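Local atomic coordinates of catalase (Exiguobacterium oxidotolerans, PDB entry 2J2M), a protein that probably breaks down hydrogen peroxide to water and oxygen as a haem-dependent catalase, working as an assembly of four chains. Residues A[63-68]-A[298-303]; A[258-263]-A[292-297]. All blocks are in the same frame, centred on the assembly; numbering follows the deposited sequence.

How the interactions relate
Both interactions use strand 292-302 of the antiparallel sheet in the catalase domain: its first half pairs with 258-263 in interaction 2, its second half with 63-68 in interaction 1. Each pairing contains a classic beta bulge. Both are partly buried, interaction 2 the more so: one face carries apolar Trp258, Leu260, Val262 and Met297, with Val294 of the bulge filling in between Leu260 and Val262, and the other carries Asp259, Phe261, His293 and Thr296. Interaction 1 is mostly backbone bonding, exposed at Lys301, and reaches a second subunit through Asn302 and Val303. The Phe66 ring packs on Leu260 and Gly295, and Lys67 N probably bonds to Thr296 O, joining the two.

Interaction 1: residues A[63-68]-A[298-303]; sequences HGVFKV and TLNKNV
A classic beta bulge marks the pairing of strand 59-68 with the later part of strand 292-302 in the antiparallel sheet of the catalase domain: Asn300 and Lys301 both face His63. His63 N gives a hydrogen bond to Lys301 O at 3.0 Å. His63 O takes Lys301 N at 3.2 Å, from above the carbonyl plane, and a weak bond from Asn300 N. Beyond the bulge, Val65 and Thr298 form a hydrogen-bonded pair: Val65 N lies 3.0 Å from Thr298 O, and Thr298 N bonds back to Val65 O. Between His63 and Val65, Gly64 brings its CA to 3.1 Å from Thr298 O, a CA-H...O contact whose closeness the lack of a side chain allows. Few side chains meet. His63 CB lies alongside Lys301 CB at 4.1 Å, while the imidazole, its CG anti to the carbonyl carbon (chi1 -66°), presents an edge to Asn302 O and Val303 CA. His63 NE2 is hydrogen-bonded to Glu309, and Thr298 OG1 to Glu257. Asn300 OD1 reaches back to Gly64 CA at 3.7 Å. Val303 O accepts a bond from Arg154 of a second subunit, so the chain just past the pairing meets the subunit interface. Cohesion here therefore comes chiefly from main-chain hydrogen bonds, with the polar side-chain ends of His63 and Thr298 tied to acidic residues beyond the two strands.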
loop_
_atom_site.group_PDB
_atom_site.type_symbol
_atom_site.label_atom_id
_atom_site.label_comp_id
_atom_site.label_asym_id
_atom_site.label_seq_id
_atom_site.Cartn_x
_atom_site.Cartn_y
_atom_site.Cartn_z
ATOM N N HIS A 63 1.805 -27.588 -9.622
ATOM C CA HIS A 63 0.496 -27.950 -10.150
ATOM C C HIS A 63 0.343 -29.453 -10.264
ATOM O O HIS A 63 1.321 -30.178 -10.474
ATOM C CB HIS A 63 0.318 -27.403 -11.556
ATOM C CG HIS A 63 0.272 -25.919 -11.623
ATOM N ND1 HIS A 63 -0.890 -25.210 -11.437
ATOM C CD2 HIS A 63 1.243 -25.010 -11.851
ATOM C CE1 HIS A 63 -0.638 -23.919 -11.558
ATOM N NE2 HIS A 63 0.652 -23.772 -11.806
ATOM N N GLY A 64 -0.899 -29.906 -10.140
ATOM C CA GLY A 64 -1.249 -31.279 -10.433
ATOM C C GLY A 64 -2.751 -31.496 -10.502
ATOM O O GLY A 64 -3.537 -30.573 -10.792
ATOM N N VAL A 65 -3.152 -32.720 -10.193
ATOM C CA VAL A 65 -4.527 -33.134 -10.349
ATOM C C VAL A 65 -4.890 -33.959 -9.111
ATOM O O VAL A 65 -4.040 -34.669 -8.579
ATOM C CB VAL A 65 -4.716 -33.906 -11.724
ATOM C CG1 VAL A 65 -3.873 -35.180 -11.762
ATOM C CG2 VAL A 65 -6.165 -34.221 -12.013
ATOM N N PHE A 66 -6.123 -33.824 -8.619
ATOM C CA PHE A 66 -6.612 -34.747 -7.615
ATOM C C PHE A 66 -7.641 -35.692 -8.234
ATOM O O PHE A 66 -8.508 -35.252 -8.991
ATOM C CB PHE A 66 -7.175 -34.033 -6.395
ATOM C CG PHE A 66 -7.722 -34.982 -5.356
ATOM C CD1 PHE A 66 -6.887 -35.550 -4.399
ATOM C CD2 PHE A 66 -9.064 -35.355 -5.368
ATOM C CE1 PHE A 66 -7.389 -36.447 -3.467
ATOM C CE2 PHE A 66 -9.557 -36.271 -4.430
ATOM C CZ PHE A 66 -8.734 -36.799 -3.484
ATOM N N LYS A 67 -7.534 -36.985 -7.918
ATOM C CA LYS A 67 -8.419 -37.997 -8.501
ATOM C C LYS A 67 -9.160 -38.786 -7.436
ATOM O O LYS A 67 -8.556 -39.481 -6.611
ATOM C CB LYS A 67 -7.646 -38.916 -9.456
ATOM C CG LYS A 67 -8.382 -40.198 -9.877
ATOM C CD LYS A 67 -9.341 -39.951 -11.013
ATOM C CE LYS A 67 -9.313 -41.107 -12.019
ATOM N NZ LYS A 67 -10.125 -40.716 -13.216
ATOM N N VAL A 68 -10.485 -38.648 -7.446
ATOM C CA VAL A 68 -11.292 -39.345 -6.464
ATOM C C VAL A 68 -11.459 -40.829 -6.802
ATOM O O VAL A 68 -11.792 -41.202 -7.944
ATOM C CB VAL A 68 -12.595 -38.565 -5.966
ATOM C CG1 VAL A 68 -12.802 -37.206 -6.653
ATOM C CG2 VAL A 68 -13.869 -39.470 -5.894
ATOM N N THR A 298 -1.577 -36.185 -7.611
ATOM C CA THR A 298 -0.344 -36.279 -8.376
ATOM C C THR A 298 0.081 -34.862 -8.770
ATOM O O THR A 298 -0.691 -34.158 -9.401
ATOM C CB THR A 298 -0.572 -37.142 -9.644
ATOM O OG1 THR A 298 -0.999 -38.449 -9.239
ATOM C CG2 THR A 298 0.709 -37.253 -10.506
ATOM N N LEU A 299 1.272 -34.436 -8.355
ATOM C CA LEU A 299 1.865 -33.176 -8.831
ATOM C C LEU A 299 2.793 -33.428 -10.052
ATOM O O LEU A 299 3.875 -34.003 -9.940
ATOM C CB LEU A 299 2.633 -32.485 -7.700
ATOM C CG LEU A 299 2.010 -31.496 -6.700
ATOM C CD1 LEU A 299 0.503 -31.526 -6.636
ATOM C CD2 LEU A 299 2.612 -31.677 -5.337
ATOM N N ASN A 300 2.347 -32.973 -11.218
ATOM C CA ASN A 300 2.984 -33.347 -12.471
ATOM C C ASN A 300 3.483 -32.169 -13.340
ATOM O O ASN A 300 3.964 -32.369 -14.452
ATOM C CB ASN A 300 2.049 -34.269 -13.276
ATOM C CG ASN A 300 0.675 -33.645 -13.572
ATOM O OD1 ASN A 300 0.464 -32.444 -13.464
ATOM N ND2 ASN A 300 -0.261 -34.488 -13.948
ATOM N N LYS A 301 3.390 -30.952 -12.826
ATOM C CA LYS A 301 3.828 -29.810 -13.578
ATOM C C LYS A 301 4.411 -28.755 -12.664
ATOM O O LYS A 301 3.743 -28.248 -11.773
ATOM C CB LYS A 301 2.646 -29.228 -14.362
ATOM C CG LYS A 301 3.009 -28.076 -15.230
ATOM C CD LYS A 301 1.994 -27.902 -16.336
ATOM C CE LYS A 301 1.986 -26.445 -16.825
ATOM N NZ LYS A 301 3.288 -26.126 -17.453
ATOM N N ASN A 302 5.659 -28.391 -12.907
ATOM C CA ASN A 302 6.241 -27.292 -12.178
ATOM C C ASN A 302 5.560 -25.965 -12.523
ATOM O O ASN A 302 4.868 -25.853 -13.532
ATOM C CB ASN A 302 7.753 -27.241 -12.417
ATOM C CG ASN A 302 8.519 -28.178 -11.485
ATOM O OD1 ASN A 302 8.340 -28.155 -10.250
ATOM N ND2 ASN A 302 9.403 -28.996 -12.073
ATOM N N VAL A 303 5.744 -24.956 -11.677
ATOM C CA VAL A 303 5.305 -23.606 -12.046
ATOM C C VAL A 303 6.028 -23.113 -13.313
ATOM O O VAL A 303 7.155 -23.543 -13.611
ATOM C CB VAL A 303 5.503 -22.591 -10.884
ATOM C CG1 VAL A 303 4.706 -23.040 -9.613
ATOM C CG2 VAL A 303 6.984 -22.375 -10.592
#

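Interaction 2: residues A[258-263]-A[292-297]; sequences WDLFVQ and QHVGTM
His293 turns its ring edge toward one face of Phe261, an edge-to-face pair with planes 65° apart, and His293 CD2 lies over that face near the rim, 3.7 Å from Phe261 CZ. Gly295 N sits above the centre of one imidazole face. At the imidazole edge, His293 NE2 donates to Asp259 OD2 at 2.9 Å, meeting the anti side of the carboxylate 27° out of its plane. His293 CG is anti to the backbone N (chi1 -164°), which swings the ring along its own strand toward Asp259. Thr296 CG2 comes close to Asp259 OD2. With an alanine at position His293, Asp259 OD2 would probably lose its imidazole donor, and the face of Phe261 part of its cover. The other side of the sheet carries Trp258, Leu260, Val262 and Met297, where Met297 CE packs on Trp258 CE3 at 3.8 Å. Val294 points toward the partner strand: its CG1 meets Leu260 CD2 and its CG2 touches Val262 CG1, the two valines crossing at about a right angle. Phe66 also packs against Leu260, Val294 and Met297. Leu260 O accepts Val294 N at 2.7 Å and, weakly, Gly295 N. Val294 and Gly295 thus both face Leu260, a classic beta bulge in the antiparallel beta barrel characteristic of haem catalases.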
loop_
_atom_site.group_PDB
_atom_site.type_symbol
_atom_site.label_atom_id
_atom_site.label_comp_id
_atom_site.label_asym_id
_atom_site.label_seq_id
_atom_site.Cartn_x
_atom_site.Cartn_y
_atom_site.Cartn_z
ATOM N N TRP A 258 0.383 -38.393 -3.352
ATOM C CA TRP A 258 -0.071 -38.729 -2.009
ATOM C C TRP A 258 -1.476 -39.294 -2.090
ATOM O O TRP A 258 -2.289 -38.867 -2.940
ATOM C CB TRP A 258 -0.163 -37.488 -1.101
ATOM C CG TRP A 258 1.112 -36.822 -0.677
ATOM C CD1 TRP A 258 1.661 -36.825 0.574
ATOM C CD2 TRP A 258 1.962 -35.994 -1.485
ATOM N NE1 TRP A 258 2.818 -36.072 0.597
ATOM C CE2 TRP A 258 3.024 -35.552 -0.658
ATOM C CE3 TRP A 258 1.932 -35.586 -2.823
ATOM C CZ2 TRP A 258 4.043 -34.726 -1.132
ATOM C CZ3 TRP A 258 2.945 -34.775 -3.294
ATOM C CH2 TRP A 258 3.983 -34.347 -2.451
ATOM N N ASP A 259 -1.789 -40.211 -1.172
ATOM C CA ASP A 259 -3.178 -40.611 -0.961
ATOM C C ASP A 259 -3.909 -39.806 0.130
ATOM O O ASP A 259 -3.349 -39.520 1.190
ATOM C CB ASP A 259 -3.251 -42.113 -0.717
ATOM C CG ASP A 259 -2.796 -42.888 -1.918
ATOM O OD1 ASP A 259 -1.585 -43.138 -2.018
ATOM O OD2 ASP A 259 -3.624 -43.205 -2.792
ATOM N N LEU A 260 -5.152 -39.435 -0.149
ATOM C CA LEU A 260 -6.015 -38.727 0.829
ATOM C C LEU A 260 -6.969 -39.689 1.560
ATOM O O LEU A 260 -7.748 -40.408 0.929
ATOM C CB LEU A 260 -6.829 -37.616 0.152
ATOM C CG LEU A 260 -7.761 -36.745 1.007
ATOM C CD1 LEU A 260 -6.971 -35.797 1.932
ATOM C CD2 LEU A 260 -8.695 -35.930 0.125
ATOM N N PHE A 261 -6.889 -39.690 2.888
ATOM C CA PHE A 261 -7.766 -40.471 3.710
ATOM C C PHE A 261 -8.573 -39.521 4.607
ATOM O O PHE A 261 -8.188 -38.355 4.842
ATOM C CB PHE A 261 -6.980 -41.448 4.595
ATOM C CG PHE A 261 -6.231 -42.530 3.847
ATOM C CD1 PHE A 261 -6.734 -43.825 3.795
ATOM C CD2 PHE A 261 -4.992 -42.263 3.243
ATOM C CE1 PHE A 261 -6.045 -44.843 3.134
ATOM C CE2 PHE A 261 -4.285 -43.269 2.558
ATOM C CZ PHE A 261 -4.813 -44.562 2.505
ATOM N N VAL A 262 -9.689 -40.049 5.115
ATOM C CA VAL A 262 -10.601 -39.287 5.922
ATOM C C VAL A 262 -10.912 -40.065 7.192
ATOM O O VAL A 262 -11.152 -41.260 7.144
ATOM C CB VAL A 262 -11.896 -38.896 5.115
ATOM C CG1 VAL A 262 -12.746 -40.119 4.762
ATOM C CG2 VAL A 262 -12.736 -37.875 5.874
ATOM N N GLN A 263 -10.875 -39.378 8.326
ATOM C CA GLN A 263 -11.377 -39.922 9.592
ATOM C C GLN A 263 -12.701 -39.265 9.961
ATOM O O GLN A 263 -12.846 -38.039 9.903
ATOM C CB GLN A 263 -10.357 -39.735 10.717
ATOM C CG GLN A 263 -9.143 -40.644 10.602
ATOM C CD GLN A 263 -8.079 -40.255 11.584
ATOM O OE1 GLN A 263 -7.494 -39.185 11.480
ATOM N NE2 GLN A 263 -7.834 -41.109 12.566
ATOM N N GLN A 292 -10.140 -43.687 5.935
ATOM C CA GLN A 292 -10.899 -44.224 4.808
ATOM C C GLN A 292 -10.411 -43.523 3.556
ATOM O O GLN A 292 -10.438 -42.295 3.485
ATOM C CB GLN A 292 -12.404 -44.029 4.997
ATOM C CG GLN A 292 -12.949 -44.533 6.326
ATOM C CD GLN A 292 -14.439 -44.410 6.407
ATOM O OE1 GLN A 292 -15.160 -44.823 5.491
ATOM N NE2 GLN A 292 -14.923 -43.810 7.482
ATOM N N HIS A 293 -9.967 -44.311 2.582
ATOM C CA HIS A 293 -9.382 -43.794 1.342
ATOM C C HIS A 293 -10.357 -42.932 0.567
ATOM O O HIS A 293 -11.510 -43.312 0.401
ATOM C CB HIS A 293 -8.905 -44.952 0.461
ATOM C CG HIS A 293 -7.973 -44.536 -0.630
ATOM N ND1 HIS A 293 -8.275 -44.693 -1.964
ATOM C CD2 HIS A 293 -6.757 -43.943 -0.589
ATOM C CE1 HIS A 293 -7.276 -44.235 -2.697
ATOM N NE2 HIS A 293 -6.341 -43.775 -1.889
ATOM N N VAL A 294 -9.898 -41.768 0.120
ATOM C CA VAL A 294 -10.712 -40.847 -0.695
ATOM C C VAL A 294 -10.206 -40.836 -2.155
ATOM O O VAL A 294 -10.969 -41.000 -3.114
ATOM C CB VAL A 294 -10.665 -39.386 -0.132
ATOM C CG1 VAL A 294 -11.339 -38.393 -1.097
ATOM C CG2 VAL A 294 -11.274 -39.293 1.254
ATOM N N GLY A 295 -8.903 -40.636 -2.307
ATOM C CA GLY A 295 -8.315 -40.471 -3.621
ATOM C C GLY A 295 -6.836 -40.213 -3.515
ATOM O O GLY A 295 -6.220 -40.485 -2.477
ATOM N N THR A 296 -6.275 -39.718 -4.618
ATOM C CA THR A 296 -4.847 -39.498 -4.749
ATOM C C THR A 296 -4.469 -38.245 -5.559
ATOM O O THR A 296 -5.048 -37.946 -6.612
ATOM C CB THR A 296 -4.064 -40.823 -5.164
ATOM O OG1 THR A 296 -3.182 -40.592 -6.281
ATOM C CG2 THR A 296 -5.008 -41.966 -5.442
ATOM N N MET A 297 -3.516 -37.490 -5.018
ATOM C CA MET A 297 -3.021 -36.307 -5.680
ATOM C C MET A 297 -1.698 -36.631 -6.360
ATOM O O MET A 297 -0.816 -37.273 -5.759
ATOM C CB MET A 297 -2.863 -35.151 -4.682
ATOM C CG MET A 297 -2.033 -33.962 -5.200
ATOM S SD MET A 297 -1.962 -32.515 -4.078
ATOM C CE MET A 297 -1.001 -33.153 -2.720
#